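Local coordinates for protein metallo-beta-lactamase FIM-1 (Pseudomonas aeruginosa, PDB 6V3Q) that probably hydrolyses beta-lactam antibiotics to substituted beta-amino acids as a zinc-dependent class B enzyme of the periplasm, at residues A[92-97]-A[117-122]. Sequence-based numbering, arbitrary orientation.
Sequences ALRQQG and PAEHDL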
# COMPACT_ATOMS: atom_id res chain seq x y z
N ALA A 92 -3.84 -5.82 -23.82
CA ALA A 92 -3.64 -4.51 -24.43
C ALA A 92 -2.45 -4.51 -25.38
O ALA A 92 -2.45 -3.78 -26.38
CB ALA A 92 -3.45 -3.45 -23.35
N LEU A 93 -1.43 -5.32 -25.09
CA LEU A 93 -0.28 -5.42 -25.99
C LEU A 93 -0.64 -6.18 -27.26
O LEU A 93 -0.35 -5.73 -28.37
CB LEU A 93 0.88 -6.10 -25.27
CG LEU A 93 1.38 -5.41 -23.99
CD1 LEU A 93 2.34 -6.31 -23.23
CD2 LEU A 93 2.06 -4.10 -24.33
N ARG A 94 -1.30 -7.34 -27.12
CA ARG A 94 -1.65 -8.14 -28.29
C ARG A 94 -2.69 -7.43 -29.16
O ARG A 94 -2.74 -7.68 -30.37
CB ARG A 94 -2.16 -9.51 -27.84
CG ARG A 94 -1.16 -10.28 -27.00
CD ARG A 94 -1.65 -11.68 -26.67
NE ARG A 94 -1.73 -12.53 -27.86
CZ ARG A 94 -2.04 -13.82 -27.83
NH1 ARG A 94 -2.30 -14.42 -26.68
NH2 ARG A 94 -2.08 -14.52 -28.96
N GLN A 95 -3.51 -6.56 -28.57
CA GLN A 95 -4.40 -5.73 -29.37
C GLN A 95 -3.61 -4.77 -30.26
O GLN A 95 -3.98 -4.54 -31.42
CB GLN A 95 -5.35 -4.96 -28.46
CG GLN A 95 -5.82 -3.62 -29.02
CD GLN A 95 -6.70 -2.85 -28.06
OE1 GLN A 95 -6.61 -3.02 -26.84
NE2 GLN A 95 -7.57 -2.01 -28.60
N GLN A 96 -2.53 -4.22 -29.73
CA GLN A 96 -1.68 -3.27 -30.45
C GLN A 96 -0.69 -3.95 -31.39
O GLN A 96 0.14 -3.26 -31.99
CB GLN A 96 -0.93 -2.38 -29.46
CG GLN A 96 -1.81 -1.37 -28.74
CD GLN A 96 -2.16 -0.18 -29.61
OE1 GLN A 96 -1.32 0.68 -29.88
NE2 GLN A 96 -3.41 -0.13 -30.06
N GLY A 97 -0.75 -5.27 -31.52
CA GLY A 97 0.15 -5.97 -32.42
C GLY A 97 1.54 -6.22 -31.88
O GLY A 97 2.45 -6.52 -32.66
N PRO A 117 -2.72 -15.09 -22.01
CA PRO A 117 -1.40 -15.66 -22.25
C PRO A 117 -0.62 -14.87 -23.29
O PRO A 117 -1.17 -14.10 -24.07
CB PRO A 117 -1.71 -17.08 -22.76
CG PRO A 117 -3.06 -16.94 -23.39
CD PRO A 117 -3.80 -15.93 -22.55
N ALA A 118 0.70 -15.06 -23.27
CA ALA A 118 1.53 -14.52 -24.33
C ALA A 118 1.35 -15.34 -25.60
O ALA A 118 0.88 -16.48 -25.58
CB ALA A 118 3.00 -14.50 -23.91
N GLU A 119 1.74 -14.74 -26.73
CA GLU A 119 1.51 -15.38 -28.01
C GLU A 119 2.54 -16.46 -28.32
O GLU A 119 2.20 -17.47 -28.95
CB GLU A 119 1.51 -14.32 -29.12
CG GLU A 119 1.11 -14.85 -30.49
CD GLU A 119 1.21 -13.79 -31.56
OE1 GLU A 119 1.71 -12.69 -31.26
OE2 GLU A 119 0.78 -14.06 -32.70
N HIS A 120 3.78 -16.29 -27.88
CA HIS A 120 4.85 -17.22 -28.18
C HIS A 120 5.45 -17.79 -26.90
O HIS A 120 5.60 -17.07 -25.91
CB HIS A 120 5.96 -16.54 -29.00
CG HIS A 120 5.52 -16.09 -30.36
ND1 HIS A 120 5.35 -14.76 -30.68
CD2 HIS A 120 5.23 -16.79 -31.48
CE1 HIS A 120 4.97 -14.66 -31.94
NE2 HIS A 120 4.89 -15.88 -32.45
N ASP A 121 5.77 -19.08 -26.94
CA ASP A 121 6.55 -19.69 -25.87
C ASP A 121 8.03 -19.45 -26.12
O ASP A 121 8.52 -19.61 -27.24
CB ASP A 121 6.28 -21.20 -25.80
CG ASP A 121 4.84 -21.51 -25.44
OD1 ASP A 121 4.08 -20.57 -25.17
OD2 ASP A 121 4.48 -22.71 -25.43
N LEU A 122 8.74 -19.04 -25.07
CA LEU A 122 10.19 -18.91 -25.18
C LEU A 122 10.83 -20.28 -25.36
O LEU A 122 10.36 -21.29 -24.82
CB LEU A 122 10.75 -18.22 -23.94
CG LEU A 122 10.42 -16.73 -23.77
CD1 LEU A 122 10.70 -16.26 -22.35
CD2 LEU A 122 11.20 -15.90 -24.77
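Arg94, on the last turn of helix 90-95, reaches across to the backbone of Pro117 and the aliphatic part of Glu119, and its side chain makes every contact between 92-97 and 117-122. The chain bends at chi3 (67°), which turns the guanidinium along the 117-119 backbone. The tight part is here. Arg94 NH1 gives a hydrogen bond to Pro117 O at 2.9 Å; the bond is bent, and the donor stands above the carbonyl plane, 47° out of it. Arg94 CD lies 3.6 Å from the same Pro117 O. Glu119 CB sits 3.4 Å above one face of the Arg94 guanidinium, toward its rim, and Arg94 NH2 meets Glu119 CG at 3.6 Å. Glu119 swings CG to the far side from its own N (chi1 -173°) and then runs out straight, obliquely past Arg94. Its exposed carboxylate is the loose part: Glu119 OE2 stays 4.7 Å from Arg94 NH2, too far for contact, though the opposite charges probably still attract weakly. Only a modest 157 Å² is buried in all.

Neighbouring residues tie both segments into the fold. Buried Leu93 packs on Thr59 and Ile63 of helix 56-68 and on Phe79, while buried Ala118, pointing away from 92-97, also packs on Phe79 and on Thr100 and Ala102 of strand 99-102. Gly97 closes the helix in a Schellman motif, with positive phi, just before that strand. The contact thus joins a helix end to the approach of edge strand 120-121, parallel to 99-102, in the larger sheet of the metallo-beta-lactamase alpha-beta/beta-alpha sandwich.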